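Local atomic coordinates of calreticulin, putative (Trypanosoma cruzi, PDB entry 5HCF), a protein that probably acts as a chaperone of the calreticulin family, whose globular domain has a legume lectin fold with carbohydrate- and peptide-binding properties. Residues A[43-48]-A[213-218]; A[135-140]-A[158-163]. All blocks are in the same frame, centred on the assembly; numbering follows the deposited sequence.

Contact 1 of 2, residues A[43-48]-A[213-218]; sequences LRLTED and IDVWQV
L45, near the end of strand 42-45, reaches across to V215 and Q217 of strand 208-217. Earlier in the segment, L43 points to the same side as L45. L45 has CG anti to the carbonyl carbon and beside the backbone N (chi1 -44°), which brings the CD1 methyl to 3.7 Å from V215 CG2. The two side chains meet at a slant, methyl to methyl, while Q217 crosses L45 at about a right angle. Q217 OE1 lies over the leucine, 3.3 Å from L45 CB and 3.0 Å from L45 CD1, a short approach of an amide oxygen to a methyl carbon. S220 OG is weakly hydrogen-bonded to Q217 OE1 and to L45 O, and Q217 NE2 weakly to S222 OG, so the buried amide is held only loosely at each end. E47 turns away, its OE1 hydrogen-bonded to K25 N. At D48 the segments converge, with CA 5.2 Å from the CA of V218, and D48 CB lies 3.3 Å from V218 O. The D48 carboxylate is held through OD1 by S220 N, in the turn that follows V218. Strand 208-217 passes through this turn into strand 223-230, which pairs with 42-45 in the other sheet; the contact therefore sits where the connection crosses between the two sheets of the beta-sandwich, as in the legume lectin fold.

Contact 2 of 2, residues A[135-140]-A[158-163]; sequences KRIRFP and YEFFLD
Backbones of 135-140 and 158-163 run roughly parallel, their end-to-end directions 19° apart, with F139 and L162 closest at 8.2 Å between CA atoms, so side chains alone bridge the space. The contact lies at a partly buried side of the beta-sandwich of the legume lectin fold: the loop 135-140 lies along strand 117-126 of one sheet, with I137 backbone-bonded to V120, and faces strand 157-162 of the other. Alternate residues Y158, F160 and L162 direct their side chains at the loop. Y158 has CG between the backbone N and the carbonyl carbon (chi1 77°), which turns the ring toward the loop and brings OH to 4.1 Å from K135 CD, against the aliphatic part of the extended lysine. That hydroxyl is hydrogen-bonded to D175 OD2 and to W133 NE1, two partners that fix the direction of the phenol, and W176 meets its ring edge-to-face. I137 approaches F160 at the ring edge, near its plane, with CG2 4.3 Å from CE2 of F160, a loose apolar contact. F139 contributes mainly its CB, 4.4 Å from L162 CD1, because its ring leads away toward P111 and R113. L162 has CG anti to the backbone N (chi1 -163°), which spreads both methyls before P140. These methyls meet the CG-CD side of the P140 ring: L162 CD2 sits 3.8 Å from P140 CG, and L162 CD1 3.9 Å from P140 CD.

In the fold
Contact 1 joins a strand of each sheet of the beta-sandwich; in contact 2 a loop lying along strand 117-126 of one sheet meets strand 157-162 of the other. Their centres are 22 Å apart and their nearest atoms about 9 Å apart, without touching. Along the chain, contact 2 falls wholly between the two segments of contact 1: strand 42-45 comes first, then 135-140 and 158-163, then strand 208-217. Strands 42-45 and 157-162 belong to the same sheet, linked through 223-230, 69-76 and 145-152; strands 208-217 and 117-126 belong to the other sheet. The sandwich is thus bridged at separate places by pieces far apart (165 residues) and near (18 residues) in sequence.

Contact 1 of 2, residues A[43-48]-A[213-218]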
loop_
_atom_site.group_PDB
_atom_site.type_symbol
_atom_site.label_atom_id
_atom_site.label_comp_id
_atom_site.label_asym_id
_atom_site.label_seq_id
_atom_site.Cartn_x
_atom_site.Cartn_y
_atom_site.Cartn_z
ATOM N N LEU A 43 -0.073 -0.953 -13.981
ATOM C CA LEU A 43 -0.633 0.391 -14.022
ATOM C C LEU A 43 0.488 1.419 -13.965
ATOM O O LEU A 43 1.220 1.506 -12.978
ATOM C CB LEU A 43 -1.614 0.597 -12.867
ATOM C CG LEU A 43 -2.534 1.818 -12.901
ATOM C CD1 LEU A 43 -1.774 3.075 -12.562
ATOM C CD2 LEU A 43 -3.202 1.939 -14.260
ATOM N N ARG A 44 0.628 2.191 -15.034
ATOM C CA ARG A 44 1.731 3.135 -15.144
ATOM C C ARG A 44 1.241 4.580 -15.144
ATOM O O ARG A 44 0.370 4.952 -15.936
ATOM C CB ARG A 44 2.541 2.853 -16.410
ATOM C CG ARG A 44 3.691 3.806 -16.648
ATOM C CD ARG A 44 4.439 3.444 -17.924
ATOM N NE ARG A 44 5.509 4.396 -18.207
ATOM C CZ ARG A 44 5.334 5.552 -18.840
ATOM N NH1 ARG A 44 4.132 5.901 -19.275
ATOM N NH2 ARG A 44 6.368 6.356 -19.043
ATOM N N LEU A 45 1.799 5.387 -14.247
ATOM C CA LEU A 45 1.489 6.807 -14.207
ATOM C C LEU A 45 2.367 7.520 -15.232
ATOM O O LEU A 45 3.581 7.332 -15.250
ATOM C CB LEU A 45 1.698 7.368 -12.803
ATOM C CG LEU A 45 1.161 6.495 -11.669
ATOM C CD1 LEU A 45 1.018 7.308 -10.396
ATOM C CD2 LEU A 45 -0.165 5.851 -12.049
ATOM N N THR A 46 1.744 8.331 -16.083
ATOM C CA THR A 46 2.390 8.816 -17.302
ATOM C C THR A 46 2.894 10.253 -17.255
ATOM O O THR A 46 3.861 10.587 -17.934
ATOM C CB THR A 46 1.439 8.695 -18.511
ATOM O OG1 THR A 46 0.273 9.501 -18.296
ATOM C CG2 THR A 46 1.018 7.249 -18.708
ATOM N N GLU A 47 2.242 11.107 -16.476
ATOM C CA GLU A 47 2.484 12.540 -16.584
ATOM C C GLU A 47 3.176 13.140 -15.364
ATOM O O GLU A 47 2.749 12.944 -14.226
ATOM C CB GLU A 47 1.163 13.267 -16.835
ATOM C CG GLU A 47 0.511 12.927 -18.169
ATOM C CD GLU A 47 -0.718 13.768 -18.446
ATOM O OE1 GLU A 47 -1.730 13.598 -17.730
ATOM O OE2 GLU A 47 -0.669 14.604 -19.373
ATOM N N ASP A 48 4.249 13.880 -15.623
ATOM C CA ASP A 48 5.003 14.566 -14.578
ATOM C C ASP A 48 4.159 15.638 -13.911
ATOM O O ASP A 48 3.296 16.238 -14.548
ATOM C CB ASP A 48 6.270 15.205 -15.158
ATOM C CG ASP A 48 7.321 14.183 -15.529
ATOM O OD1 ASP A 48 7.097 12.985 -15.247
ATOM O OD2 ASP A 48 8.364 14.578 -16.101
ATOM N N ILE A 213 -5.842 4.414 -5.751
ATOM C CA ILE A 213 -4.516 4.998 -5.844
ATOM C C ILE A 213 -4.644 6.507 -5.882
ATOM O O ILE A 213 -5.139 7.081 -6.850
ATOM C CB ILE A 213 -3.744 4.504 -7.081
ATOM C CG1 ILE A 213 -3.294 3.057 -6.875
ATOM C CG2 ILE A 213 -2.535 5.376 -7.337
ATOM C CD1 ILE A 213 -2.865 2.352 -8.145
ATOM N N ASP A 214 -4.204 7.137 -4.803
ATOM C CA ASP A 214 -4.291 8.579 -4.646
ATOM C C ASP A 214 -2.902 9.103 -4.310
ATOM O O ASP A 214 -2.499 9.118 -3.143
ATOM C CB ASP A 214 -5.298 8.934 -3.550
ATOM C CG ASP A 214 -5.151 10.357 -3.057
ATOM O OD1 ASP A 214 -4.873 11.253 -3.883
ATOM O OD2 ASP A 214 -5.283 10.572 -1.831
ATOM N N VAL A 215 -2.157 9.512 -5.332
ATOM C CA VAL A 215 -0.778 9.948 -5.123
ATOM C C VAL A 215 -0.437 11.202 -5.912
ATOM O O VAL A 215 -1.079 11.515 -6.912
ATOM C CB VAL A 215 0.238 8.850 -5.510
ATOM C CG1 VAL A 215 -0.003 7.598 -4.703
ATOM C CG2 VAL A 215 0.166 8.553 -6.999
ATOM N N TRP A 216 0.580 11.915 -5.444
ATOM C CA TRP A 216 1.171 13.025 -6.176
ATOM C C TRP A 216 2.548 12.613 -6.675
ATOM O O TRP A 216 3.317 11.999 -5.939
ATOM C CB TRP A 216 1.265 14.273 -5.289
ATOM C CG TRP A 216 2.309 15.267 -5.726
ATOM C CD1 TRP A 216 3.591 15.370 -5.265
ATOM C CD2 TRP A 216 2.157 16.293 -6.714
ATOM N NE1 TRP A 216 4.244 16.396 -5.900
ATOM C CE2 TRP A 216 3.387 16.980 -6.797
ATOM C CE3 TRP A 216 1.101 16.699 -7.537
ATOM C CZ2 TRP A 216 3.589 18.048 -7.668
ATOM C CZ3 TRP A 216 1.304 17.760 -8.400
ATOM C CH2 TRP A 216 2.538 18.422 -8.459
ATOM N N GLN A 217 2.848 12.934 -7.931
ATOM C CA GLN A 217 4.160 12.634 -8.500
ATOM C C GLN A 217 4.747 13.809 -9.270
ATOM O O GLN A 217 4.112 14.351 -10.176
ATOM C CB GLN A 217 4.105 11.417 -9.427
ATOM C CG GLN A 217 4.147 10.072 -8.723
ATOM C CD GLN A 217 4.493 8.943 -9.678
ATOM O OE1 GLN A 217 3.727 8.617 -10.576
ATOM N NE2 GLN A 217 5.667 8.361 -9.499
ATOM N N VAL A 218 5.966 14.194 -8.899
ATOM C CA VAL A 218 6.729 15.170 -9.665
ATOM C C VAL A 218 7.339 14.478 -10.878
ATOM O O VAL A 218 7.029 14.819 -12.020
ATOM C CB VAL A 218 7.850 15.822 -8.842
ATOM C CG1 VAL A 218 8.651 16.774 -9.724
ATOM C CG2 VAL A 218 7.275 16.557 -7.635
#

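Contact 2 of 2, residues A[135-140]-A[158-163]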
loop_
_atom_site.group_PDB
_atom_site.type_symbol
_atom_site.label_atom_id
_atom_site.label_comp_id
_atom_site.label_asym_id
_atom_site.label_seq_id
_atom_site.Cartn_x
_atom_site.Cartn_y
_atom_site.Cartn_z
ATOM N N LYS A 135 6.892 3.684 13.490
ATOM C CA LYS A 135 8.187 3.262 12.959
ATOM C C LYS A 135 8.430 3.836 11.570
ATOM O O LYS A 135 7.508 3.916 10.755
ATOM C CB LYS A 135 8.284 1.734 12.921
ATOM C CG LYS A 135 8.189 1.088 14.292
ATOM C CD LYS A 135 8.745 -0.323 14.299
ATOM C CE LYS A 135 8.956 -0.800 15.729
ATOM N NZ LYS A 135 9.264 -2.253 15.808
ATOM N N ARG A 136 9.673 4.221 11.293
ATOM C CA ARG A 136 9.981 4.837 10.011
ATOM C C ARG A 136 10.977 3.966 9.241
ATOM O O ARG A 136 12.182 4.019 9.493
ATOM C CB ARG A 136 10.543 6.249 10.211
ATOM C CG ARG A 136 9.663 7.127 11.092
ATOM C CD ARG A 136 10.054 8.600 11.080
ATOM N NE ARG A 136 9.408 9.343 10.001
ATOM C CZ ARG A 136 9.856 9.446 8.754
ATOM N NH1 ARG A 136 10.971 8.830 8.384
ATOM N NH2 ARG A 136 9.170 10.157 7.868
ATOM N N ILE A 137 10.461 3.142 8.331
ATOM C CA ILE A 137 11.301 2.338 7.448
ATOM C C ILE A 137 11.415 2.968 6.063
ATOM O O ILE A 137 10.409 3.202 5.391
ATOM C CB ILE A 137 10.766 0.903 7.297
ATOM C CG1 ILE A 137 11.213 0.036 8.476
ATOM C CG2 ILE A 137 11.266 0.287 6.000
ATOM C CD1 ILE A 137 10.567 0.401 9.783
ATOM N N ARG A 138 12.644 3.249 5.641
ATOM C CA ARG A 138 12.885 3.772 4.298
ATOM C C ARG A 138 12.812 2.650 3.265
ATOM O O ARG A 138 13.267 1.531 3.514
ATOM C CB ARG A 138 14.245 4.472 4.224
ATOM C CG ARG A 138 14.337 5.748 5.036
ATOM C CD ARG A 138 15.691 6.413 4.826
ATOM N NE ARG A 138 15.692 7.813 5.239
ATOM C CZ ARG A 138 15.763 8.840 4.396
ATOM N NH1 ARG A 138 15.849 8.625 3.089
ATOM N NH2 ARG A 138 15.754 10.084 4.863
ATOM N N PHE A 139 12.232 2.947 2.108
ATOM C CA PHE A 139 12.157 1.960 1.037
ATOM C C PHE A 139 13.324 2.167 0.088
ATOM O O PHE A 139 13.870 3.267 0.016
ATOM C CB PHE A 139 10.814 2.042 0.299
ATOM C CG PHE A 139 10.657 3.270 -0.555
ATOM C CD1 PHE A 139 10.152 4.447 -0.017
ATOM C CD2 PHE A 139 11.002 3.245 -1.899
ATOM C CE1 PHE A 139 10.002 5.576 -0.802
ATOM C CE2 PHE A 139 10.857 4.364 -2.688
ATOM C CZ PHE A 139 10.353 5.533 -2.140
ATOM N N PRO A 140 13.713 1.106 -0.638
ATOM C CA PRO A 140 14.905 1.150 -1.492
ATOM C C PRO A 140 14.764 2.174 -2.610
ATOM O O PRO A 140 13.741 2.223 -3.291
ATOM C CB PRO A 140 15.004 -0.273 -2.054
ATOM C CG PRO A 140 14.066 -1.109 -1.237
ATOM C CD PRO A 140 13.029 -0.196 -0.685
ATOM N N TYR A 158 0.980 -7.426 13.988
ATOM C CA TYR A 158 1.135 -7.134 12.568
ATOM C C TYR A 158 2.537 -7.489 12.084
ATOM O O TYR A 158 3.460 -7.677 12.881
ATOM C CB TYR A 158 0.852 -5.662 12.282
ATOM C CG TYR A 158 1.992 -4.749 12.668
ATOM C CD1 TYR A 158 2.188 -4.375 13.992
ATOM C CD2 TYR A 158 2.880 -4.269 11.713
ATOM C CE1 TYR A 158 3.231 -3.538 14.353
ATOM C CE2 TYR A 158 3.923 -3.437 12.064
ATOM C CZ TYR A 158 4.094 -3.075 13.385
ATOM O OH TYR A 158 5.134 -2.247 13.741
ATOM N N GLU A 159 2.695 -7.589 10.772
ATOM C CA GLU A 159 4.007 -7.806 10.200
ATOM C C GLU A 159 4.092 -7.181 8.814
ATOM O O GLU A 159 3.201 -7.362 7.983
ATOM C CB GLU A 159 4.324 -9.302 10.145
ATOM C CG GLU A 159 5.781 -9.619 9.823
ATOM C CD GLU A 159 6.143 -11.053 10.140
ATOM O OE1 GLU A 159 5.227 -11.835 10.476
ATOM O OE2 GLU A 159 7.341 -11.397 10.061
ATOM N N PHE A 160 5.178 -6.451 8.570
ATOM C CA PHE A 160 5.382 -5.779 7.292
ATOM C C PHE A 160 6.525 -6.422 6.511
ATOM O O PHE A 160 7.630 -6.588 7.028
ATOM C CB PHE A 160 5.666 -4.292 7.508
ATOM C CG PHE A 160 6.254 -3.612 6.308
ATOM C CD1 PHE A 160 5.538 -3.529 5.124
ATOM C CD2 PHE A 160 7.528 -3.071 6.354
ATOM C CE1 PHE A 160 6.079 -2.911 4.013
ATOM C CE2 PHE A 160 8.074 -2.449 5.245
ATOM C CZ PHE A 160 7.349 -2.373 4.073
ATOM N N PHE A 161 6.255 -6.772 5.259
ATOM C CA PHE A 161 7.253 -7.408 4.412
ATOM C C PHE A 161 7.628 -6.505 3.252
ATOM O O PHE A 161 6.761 -5.934 2.590
ATOM C CB PHE A 161 6.732 -8.744 3.877
ATOM C CG PHE A 161 6.379 -9.728 4.951
ATOM C CD1 PHE A 161 5.178 -9.625 5.636
ATOM C CD2 PHE A 161 7.243 -10.764 5.269
ATOM C CE1 PHE A 161 4.853 -10.525 6.628
ATOM C CE2 PHE A 161 6.922 -11.673 6.256
ATOM C CZ PHE A 161 5.725 -11.553 6.936
ATOM N N LEU A 162 8.926 -6.382 3.005
ATOM C CA LEU A 162 9.407 -5.680 1.826
ATOM C C LEU A 162 10.162 -6.677 0.957
ATOM O O LEU A 162 11.095 -7.329 1.424
ATOM C CB LEU A 162 10.297 -4.499 2.218
ATOM C CG LEU A 162 10.548 -3.444 1.139
ATOM C CD1 LEU A 162 10.589 -2.064 1.778
ATOM C CD2 LEU A 162 11.830 -3.725 0.381
ATOM N N ASP A 163 9.735 -6.807 -0.296
ATOM C CA ASP A 163 10.308 -7.782 -1.222
ATOM C C ASP A 163 10.292 -9.197 -0.652
ATOM O O ASP A 163 11.232 -9.964 -0.849
ATOM C CB ASP A 163 11.737 -7.393 -1.592
ATOM C CG ASP A 163 11.810 -6.060 -2.293
ATOM O OD1 ASP A 163 10.797 -5.652 -2.898
ATOM O OD2 ASP A 163 12.878 -5.420 -2.238
#